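Local coordinates for phosphate-specific transport system accessory protein PhoU homolog (Pseudomonas aeruginosa, PDB 4Q25) that probably takes part in regulating phosphate uptake, working as a homodimeric accessory protein of the phosphate-specific transport system, at residues Q36-V41 / Q136-V141; T165-Y170 / I204-R209. All coordinates share one frame; numbering follows the deposited sequence.

Contact 1. Residues Q36-V41 / Q136-V141; sequences QVNDAV and QVQKMV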
ATOM      1  N   GLN A  36     -11.587   0.125 -13.240  1.00 33.88           N
ATOM      2  CA  GLN A  36     -11.305  -1.085 -12.510  1.00 33.59           C
ATOM      3  C   GLN A  36     -12.072  -1.119 -11.158  1.00 33.70           C
ATOM      4  O   GLN A  36     -12.563  -2.166 -10.728  1.00 33.84           O
ATOM      5  CB  GLN A  36      -9.799  -1.249 -12.265  1.00 37.04           C
ATOM      6  CG  GLN A  36      -9.007  -2.017 -13.315  1.00 40.85           C
ATOM      7  CD  GLN A  36      -7.694  -2.569 -12.724  1.00 46.78           C
ATOM      8  OE1 GLN A  36      -6.961  -1.849 -12.065  1.00 51.61           O
ATOM      9  NE2 GLN A  36      -7.424  -3.844 -12.923  1.00 49.22           N
ATOM     10  N   VAL A  37     -12.121   0.006 -10.458  1.00 32.11           N
ATOM     11  CA  VAL A  37     -12.831   0.060  -9.195  1.00 34.84           C
ATOM     12  C   VAL A  37     -14.315  -0.226  -9.406  1.00 37.95           C
ATOM     13  O   VAL A  37     -14.877  -1.096  -8.724  1.00 36.70           O
ATOM     14  CB  VAL A  37     -12.642   1.403  -8.505  1.00 34.37           C
ATOM     15  CG1 VAL A  37     -13.553   1.552  -7.306  1.00 34.52           C
ATOM     16  CG2 VAL A  37     -11.217   1.560  -8.051  1.00 35.65           C
ATOM     17  N   ASN A  38     -14.918   0.491 -10.359  1.00 34.29           N
ATOM     18  CA  ASN A  38     -16.300   0.268 -10.776  1.00 35.06           C
ATOM     19  C   ASN A  38     -16.600  -1.207 -11.066  1.00 35.72           C
ATOM     20  O   ASN A  38     -17.531  -1.791 -10.499  1.00 34.71           O
ATOM     21  CB  ASN A  38     -16.589   1.102 -12.022  1.00 36.52           C
ATOM     22  CG  ASN A  38     -17.993   0.898 -12.564  1.00 37.32           C
ATOM     23  OD1 ASN A  38     -18.935   1.522 -12.118  1.00 38.80           O
ATOM     24  ND2 ASN A  38     -18.125   0.042 -13.549  1.00 42.97           N
ATOM     25  N   ASP A  39     -15.803  -1.818 -11.935  1.00 34.71           N
ATOM     26  CA  ASP A  39     -16.013  -3.203 -12.326  1.00 33.17           C
ATOM     27  C   ASP A  39     -15.799  -4.178 -11.196  1.00 32.91           C
ATOM     28  O   ASP A  39     -16.499  -5.173 -11.107  1.00 36.78           O
ATOM     29  CB  ASP A  39     -15.109  -3.578 -13.491  1.00 34.92           C
ATOM     30  CG  ASP A  39     -15.392  -2.751 -14.730  1.00 37.54           C
ATOM     31  OD1 ASP A  39     -16.492  -2.184 -14.836  1.00 36.00           O
ATOM     32  OD2 ASP A  39     -14.496  -2.663 -15.596  1.00 40.24           O
ATOM     33  N   ALA A  40     -14.824  -3.935 -10.338  1.00 32.32           N
ATOM     34  CA  ALA A  40     -14.592  -4.824  -9.218  1.00 30.29           C
ATOM     35  C   ALA A  40     -15.773  -4.827  -8.274  1.00 30.68           C
ATOM     36  O   ALA A  40     -16.230  -5.866  -7.861  1.00 31.71           O
ATOM     37  CB  ALA A  40     -13.358  -4.419  -8.460  1.00 30.53           C
ATOM     38  N   VAL A  41     -16.232  -3.653  -7.886  1.00 29.90           N
ATOM     39  CA  VAL A  41     -17.363  -3.570  -7.001  1.00 29.32           C
ATOM     40  C   VAL A  41     -18.563  -4.284  -7.641  1.00 29.53           C
ATOM     41  O   VAL A  41     -19.196  -5.084  -6.973  1.00 27.56           O
ATOM     42  CB  VAL A  41     -17.690  -2.101  -6.654  1.00 30.33           C
ATOM     43  CG1 VAL A  41     -18.903  -2.018  -5.735  1.00 31.17           C
ATOM     44  CG2 VAL A  41     -16.474  -1.462  -5.978  1.00 30.56           C
ATOM     45  N   GLN A 136     -18.803   5.483  -2.948  1.00 34.55           N
ATOM     46  CA  GLN A 136     -18.220   6.680  -2.380  1.00 37.40           C
ATOM     47  C   GLN A 136     -16.748   6.824  -2.737  1.00 41.31           C
ATOM     48  O   GLN A 136     -16.295   7.857  -3.207  1.00 39.24           O
ATOM     49  CB  GLN A 136     -18.358   6.636  -0.886  1.00 38.27           C
ATOM     50  CG  GLN A 136     -19.764   6.967  -0.397  1.00 39.37           C
ATOM     51  CD  GLN A 136     -19.916   6.713   1.084  1.00 45.27           C
ATOM     52  OE1 GLN A 136     -20.518   7.502   1.786  1.00 55.42           O
ATOM     53  NE2 GLN A 136     -19.352   5.627   1.568  1.00 42.93           N
ATOM     54  N   VAL A 137     -16.017   5.748  -2.530  1.00 38.44           N
ATOM     55  CA  VAL A 137     -14.578   5.724  -2.734  1.00 36.20           C
ATOM     56  C   VAL A 137     -14.236   5.847  -4.233  1.00 36.53           C
ATOM     57  O   VAL A 137     -13.234   6.430  -4.608  1.00 37.66           O
ATOM     58  CB  VAL A 137     -14.080   4.429  -2.082  1.00 39.06           C
ATOM     59  CG1 VAL A 137     -12.605   4.190  -2.312  1.00 38.82           C
ATOM     60  CG2 VAL A 137     -14.602   4.270  -0.654  1.00 36.66           C
ATOM     61  N   GLN A 138     -15.092   5.320  -5.090  1.00 36.31           N
ATOM     62  CA  GLN A 138     -14.960   5.532  -6.514  1.00 36.68           C
ATOM     63  C   GLN A 138     -15.167   7.011  -6.823  1.00 40.26           C
ATOM     64  O   GLN A 138     -14.465   7.553  -7.679  1.00 38.98           O
ATOM     65  CB  GLN A 138     -15.966   4.697  -7.283  1.00 35.21           C
ATOM     66  CG  GLN A 138     -15.880   4.809  -8.819  1.00 36.37           C
ATOM     67  CD  GLN A 138     -16.892   3.900  -9.501  1.00 40.49           C
ATOM     68  OE1 GLN A 138     -17.112   2.776  -9.063  1.00 41.74           O
ATOM     69  NE2 GLN A 138     -17.545   4.388 -10.559  1.00 47.06           N
ATOM     70  N   LYS A 139     -16.124   7.652  -6.138  1.00 40.23           N
ATOM     71  CA  LYS A 139     -16.359   9.084  -6.305  1.00 43.42           C
ATOM     72  C   LYS A 139     -15.142   9.891  -5.875  1.00 37.30           C
ATOM     73  O   LYS A 139     -14.670  10.723  -6.606  1.00 41.56           O
ATOM     74  CB  LYS A 139     -17.610   9.598  -5.572  1.00 44.80           C
ATOM     75  CG  LYS A 139     -18.100  10.927  -6.179  1.00 52.34           C
ATOM     76  CD  LYS A 139     -19.301  11.543  -5.465  1.00 59.83           C
ATOM     77  CE  LYS A 139     -19.933  12.688  -6.284  1.00 64.89           C
ATOM     78  NZ  LYS A 139     -21.411  12.862  -6.057  1.00 66.87           N
ATOM     79  N   MET A 140     -14.638   9.613  -4.694  1.00 38.34           N
ATOM     80  CA  MET A 140     -13.368  10.184  -4.232  1.00 40.18           C
ATOM     81  C   MET A 140     -12.254  10.096  -5.276  1.00 41.90           C
ATOM     82  O   MET A 140     -11.490  11.044  -5.429  1.00 43.06           O
ATOM     83  CB  MET A 140     -12.905   9.503  -2.958  1.00 39.78           C
ATOM     84  CG  MET A 140     -13.780   9.820  -1.761  1.00 39.51           C
ATOM     85  SD  MET A 140     -13.271   8.971  -0.274  1.00 42.18           S
ATOM     86  CE  MET A 140     -11.707   9.746   0.061  1.00 42.13           C
ATOM     87  N   VAL A 141     -12.171   8.989  -6.007  1.00 40.42           N
ATOM     88  CA  VAL A 141     -11.164   8.857  -7.052  1.00 39.82           C
ATOM     89  C   VAL A 141     -11.437   9.800  -8.223  1.00 40.00           C
ATOM     90  O   VAL A 141     -10.535  10.529  -8.607  1.00 38.90           O
ATOM     91  CB  VAL A 141     -11.039   7.408  -7.570  1.00 38.73           C
ATOM     92  CG1 VAL A 141     -10.202   7.346  -8.843  1.00 36.75           C
ATOM     93  CG2 VAL A 141     -10.413   6.532  -6.517  1.00 37.53           C
TER

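Contact 2. Residues T165-Y170 / I204-R209; sequences TVDREY and IGDHAR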
ATOM      1  N   THR A 165     -15.034  10.120   6.823  1.00 46.07           N
ATOM      2  CA  THR A 165     -16.355   9.531   6.984  1.00 47.19           C
ATOM      3  C   THR A 165     -16.328   8.121   6.394  1.00 47.25           C
ATOM      4  O   THR A 165     -17.008   7.240   6.882  1.00 50.66           O
ATOM      5  CB  THR A 165     -17.510  10.387   6.437  1.00 48.51           C
ATOM      6  OG1 THR A 165     -17.316  10.627   5.049  1.00 59.82           O
ATOM      7  CG2 THR A 165     -17.649  11.702   7.177  1.00 50.63           C
ATOM      8  N   VAL A 166     -15.483   7.889   5.393  1.00 49.11           N
ATOM      9  CA  VAL A 166     -15.364   6.567   4.816  1.00 43.80           C
ATOM     10  C   VAL A 166     -14.716   5.614   5.822  1.00 46.01           C
ATOM     11  O   VAL A 166     -15.247   4.529   6.068  1.00 42.85           O
ATOM     12  CB  VAL A 166     -14.624   6.583   3.471  1.00 41.48           C
ATOM     13  CG1 VAL A 166     -14.039   5.227   3.180  1.00 38.96           C
ATOM     14  CG2 VAL A 166     -15.554   6.989   2.348  1.00 40.96           C
ATOM     15  N   ASP A 167     -13.591   6.009   6.418  1.00 46.41           N
ATOM     16  CA  ASP A 167     -12.945   5.154   7.425  1.00 48.32           C
ATOM     17  C   ASP A 167     -13.909   4.876   8.585  1.00 48.52           C
ATOM     18  O   ASP A 167     -13.887   3.800   9.181  1.00 50.83           O
ATOM     19  CB  ASP A 167     -11.632   5.763   7.937  1.00 48.29           C
ATOM     20  CG  ASP A 167     -10.595   6.004   6.815  1.00 56.61           C
ATOM     21  OD1 ASP A 167     -10.673   5.370   5.737  1.00 61.36           O
ATOM     22  OD2 ASP A 167      -9.683   6.849   6.993  1.00 60.91           O
ATOM     23  N   ARG A 168     -14.761   5.850   8.883  1.00 49.12           N
ATOM     24  CA  ARG A 168     -15.757   5.717   9.933  1.00 51.84           C
ATOM     25  C   ARG A 168     -16.803   4.661   9.567  1.00 48.50           C
ATOM     26  O   ARG A 168     -17.131   3.787  10.375  1.00 48.76           O
ATOM     27  CB  ARG A 168     -16.456   7.061  10.183  1.00 55.37           C
ATOM     28  CG  ARG A 168     -17.118   7.140  11.537  1.00 59.04           C
ATOM     29  CD  ARG A 168     -18.177   8.239  11.622  1.00 64.10           C
ATOM     30  NE  ARG A 168     -19.055   8.011  12.776  1.00 63.64           N
ATOM     31  CZ  ARG A 168     -20.014   8.842  13.181  1.00 57.08           C
ATOM     32  NH1 ARG A 168     -20.245   9.976  12.534  1.00 59.16           N
ATOM     33  NH2 ARG A 168     -20.751   8.529  14.240  1.00 59.82           N
ATOM     34  N   GLU A 169     -17.335   4.754   8.359  1.00 44.97           N
ATOM     35  CA  GLU A 169     -18.235   3.735   7.827  1.00 44.57           C
ATOM     36  C   GLU A 169     -17.618   2.318   7.814  1.00 47.45           C
ATOM     37  O   GLU A 169     -18.295   1.323   8.090  1.00 50.37           O
ATOM     38  CB  GLU A 169     -18.611   4.098   6.401  1.00 47.21           C
ATOM     39  CG  GLU A 169     -19.517   5.303   6.283  1.00 43.02           C
ATOM     40  CD  GLU A 169     -19.807   5.635   4.863  1.00 43.85           C
ATOM     41  OE1 GLU A 169     -19.019   5.248   3.954  1.00 47.07           O
ATOM     42  OE2 GLU A 169     -20.840   6.278   4.640  1.00 46.37           O
ATOM     43  N   TYR A 170     -16.338   2.233   7.485  1.00 45.67           N
ATOM     44  CA  TYR A 170     -15.651   0.971   7.485  1.00 45.85           C
ATOM     45  C   TYR A 170     -15.653   0.352   8.898  1.00 49.64           C
ATOM     46  O   TYR A 170     -15.967  -0.827   9.060  1.00 49.99           O
ATOM     47  CB  TYR A 170     -14.220   1.102   6.943  1.00 44.10           C
ATOM     48  CG  TYR A 170     -13.392  -0.135   7.220  1.00 46.52           C
ATOM     49  CD1 TYR A 170     -13.535  -1.272   6.440  1.00 47.78           C
ATOM     50  CD2 TYR A 170     -12.517  -0.190   8.308  1.00 50.30           C
ATOM     51  CE1 TYR A 170     -12.825  -2.431   6.719  1.00 49.75           C
ATOM     52  CE2 TYR A 170     -11.786  -1.329   8.590  1.00 52.50           C
ATOM     53  CZ  TYR A 170     -11.943  -2.452   7.790  1.00 53.52           C
ATOM     54  OH  TYR A 170     -11.233  -3.594   8.053  1.00 48.93           O
ATOM     55  N   ILE A 204      -8.565   2.179  -1.085  1.00 33.76           N
ATOM     56  CA  ILE A 204      -8.771   2.961  -2.295  1.00 35.36           C
ATOM     57  C   ILE A 204      -9.120   4.439  -1.957  1.00 35.15           C
ATOM     58  O   ILE A 204      -8.625   5.353  -2.588  1.00 31.56           O
ATOM     59  CB  ILE A 204      -9.806   2.296  -3.180  1.00 33.52           C
ATOM     60  CG1 ILE A 204      -9.193   1.022  -3.765  1.00 30.86           C
ATOM     61  CG2 ILE A 204     -10.264   3.226  -4.301  1.00 34.43           C
ATOM     62  CD1 ILE A 204     -10.188   0.144  -4.481  1.00 30.33           C
ATOM     63  N   GLY A 205      -9.932   4.639  -0.933  1.00 33.70           N
ATOM     64  CA  GLY A 205     -10.264   5.966  -0.467  1.00 37.33           C
ATOM     65  C   GLY A 205      -9.095   6.668   0.188  1.00 38.17           C
ATOM     66  O   GLY A 205      -8.940   7.864   0.013  1.00 36.60           O
ATOM     67  N   ASP A 206      -8.290   5.939   0.963  1.00 38.69           N
ATOM     68  CA  ASP A 206      -7.047   6.509   1.498  1.00 42.68           C
ATOM     69  C   ASP A 206      -6.150   7.017   0.369  1.00 41.51           C
ATOM     70  O   ASP A 206      -5.619   8.104   0.479  1.00 42.36           O
ATOM     71  CB  ASP A 206      -6.288   5.504   2.351  1.00 45.95           C
ATOM     72  CG  ASP A 206      -7.018   5.134   3.603  1.00 48.58           C
ATOM     73  OD1 ASP A 206      -8.089   5.726   3.908  1.00 50.02           O
ATOM     74  OD2 ASP A 206      -6.525   4.200   4.262  1.00 54.38           O
ATOM     75  N   HIS A 207      -6.016   6.266  -0.731  1.00 39.86           N
ATOM     76  CA  HIS A 207      -5.178   6.712  -1.851  1.00 41.19           C
ATOM     77  C   HIS A 207      -5.768   7.884  -2.674  1.00 40.35           C
ATOM     78  O   HIS A 207      -5.042   8.714  -3.215  1.00 42.67           O
ATOM     79  CB  HIS A 207      -4.837   5.546  -2.776  1.00 41.85           C
ATOM     80  CG  HIS A 207      -3.903   4.552  -2.167  1.00 41.72           C
ATOM     81  ND1 HIS A 207      -2.554   4.784  -2.046  1.00 41.03           N
ATOM     82  CD2 HIS A 207      -4.118   3.305  -1.682  1.00 38.05           C
ATOM     83  CE1 HIS A 207      -1.986   3.732  -1.488  1.00 43.77           C
ATOM     84  NE2 HIS A 207      -2.922   2.834  -1.237  1.00 37.52           N
ATOM     85  N   ALA A 208      -7.076   7.931  -2.804  1.00 37.53           N
ATOM     86  CA  ALA A 208      -7.716   9.083  -3.411  1.00 38.47           C
ATOM     87  C   ALA A 208      -7.408  10.334  -2.600  1.00 36.00           C
ATOM     88  O   ALA A 208      -7.134  11.377  -3.157  1.00 37.55           O
ATOM     89  CB  ALA A 208      -9.220   8.885  -3.478  1.00 39.75           C
ATOM     90  N   ARG A 209      -7.463  10.202  -1.285  1.00 39.43           N
ATOM     91  CA  ARG A 209      -7.132  11.260  -0.350  1.00 43.26           C
ATOM     92  C   ARG A 209      -5.706  11.707  -0.523  1.00 46.66           C
ATOM     93  O   ARG A 209      -5.458  12.899  -0.578  1.00 43.63           O
ATOM     94  CB  ARG A 209      -7.371  10.802   1.086  1.00 46.79           C
ATOM     95  CG  ARG A 209      -7.035  11.809   2.164  1.00 49.22           C
ATOM     96  CD  ARG A 209      -5.790  11.416   2.937  1.00 55.22           C
ATOM     97  NE  ARG A 209      -6.093  10.487   4.019  1.00 58.75           N
ATOM     98  CZ  ARG A 209      -5.469   9.326   4.236  1.00 62.94           C
ATOM     99  NH1 ARG A 209      -4.475   8.917   3.445  1.00 55.46           N
ATOM    100  NH2 ARG A 209      -5.847   8.562   5.263  1.00 62.12           N
TER

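Contact 1. Residues Q36-V41 / Q136-V141
Gln138 reaches Asn38 because its chain runs out fully extended: CG lies anti to the backbone N (chi1 -178°), and the next bond continues the same line, carrying the amide across to the other helix. The backbone already sets CB of Asn38 beside that amide, and a CG anti to its own N (chi1 178°) turns the amide carbon and OD1 of Asn38 alongside it too. OE1 of Gln138 comes to 3.1 Å from CA of Asn38 and 3.4 Å from its CB, while NE2 of Gln138 stays 3.5 Å from OD1 of Asn38. The two amide planes stand 76° apart. The amides touch without pairing, and OE1 of Gln138 meets the backbone N of Asn38 at too poor an angle for a bond. Asn38 ND2 instead donates to Asp39 OD1 at 3.0 Å, approaching it from above the carboxylate plane. Alongside, CG1 of Val37 rests 4.0 Å from CB of Gln138. The branched valine fills the buried side, and the long glutamine bridges the partly exposed one with methylenes before offering its amide. This packing joins helix 15-45 to helix 127-149. On the buried side, Val37 touches Ile103 of helix 84-120 and Ile204 of helix 188-220, while Val137 meets Ile204 and Val166 of helix 153-183.

Contact 2. Residues T165-Y170 / I204-R209
Asp167 and Asp206 face each other with like charges: OD1 of Asp206 lies 3.2 Å from OD1 of Asp167 and 3.6 Å from OD2 of Asp167. All these oxygens are acceptors, and the two carboxylate planes are nearly perpendicular, at 88°. In Asp167, CG anti to the carbonyl carbon (chi1 -59°) brings the acid across to the second helix. Asp163 and Glu202 add further acidic oxygens, and Asp163 and Asp167, like Glu202 and Asp206, are spaced one helical turn apart in the E/DXXXD pattern of the PhoU family, which in relatives carries metal clusters; the gathering of acids is consistent with a cation-binding patch, and may raise the pair's affinity for a cation or a proton. Opposite charge comes from Arg209, whose long chain folds back over its own helix until CA of Asp206 sits 4.0 Å above the guanidinium plane, offset toward its rim. Its NH2 makes a long ion pair of 3.9 Å with OD1 of Asp206, at which no N-H points, and a salt bridge with Asp163. Across the contact, NH2 of Arg209 is 4.5 Å from OD2 of Asp167, beyond a salt bridge, so its charge probably eases the acid pair without bonding to Asp167. Apolar packing adds little: Val166 points toward Gly205 without touching it and packs onto Val137 of helix 127-149, while Tyr170 meets Trp196 of the second subunit.

The two contacts lie in series along the chain, with centres 12 Å apart, and four different helices supply their segments. Contact 1 pairs helix 15-45 with helix 127-149, bringing together the two PhoU sequence ranges; contact 2 pairs helices 153-183 and 188-220, both from the second range. Helix 127-149 connects them physically as well as in sequence: Met140 lies against Gly205, and Gln136 reaches Glu169 in a probable hydrogen bond. The contacts thus sit on neighbouring helix pairs of one all-helical bundle, joined by apolar packing and that polar link, and contact 1 ties the two PhoU ranges together beside the acidic group of contact 2.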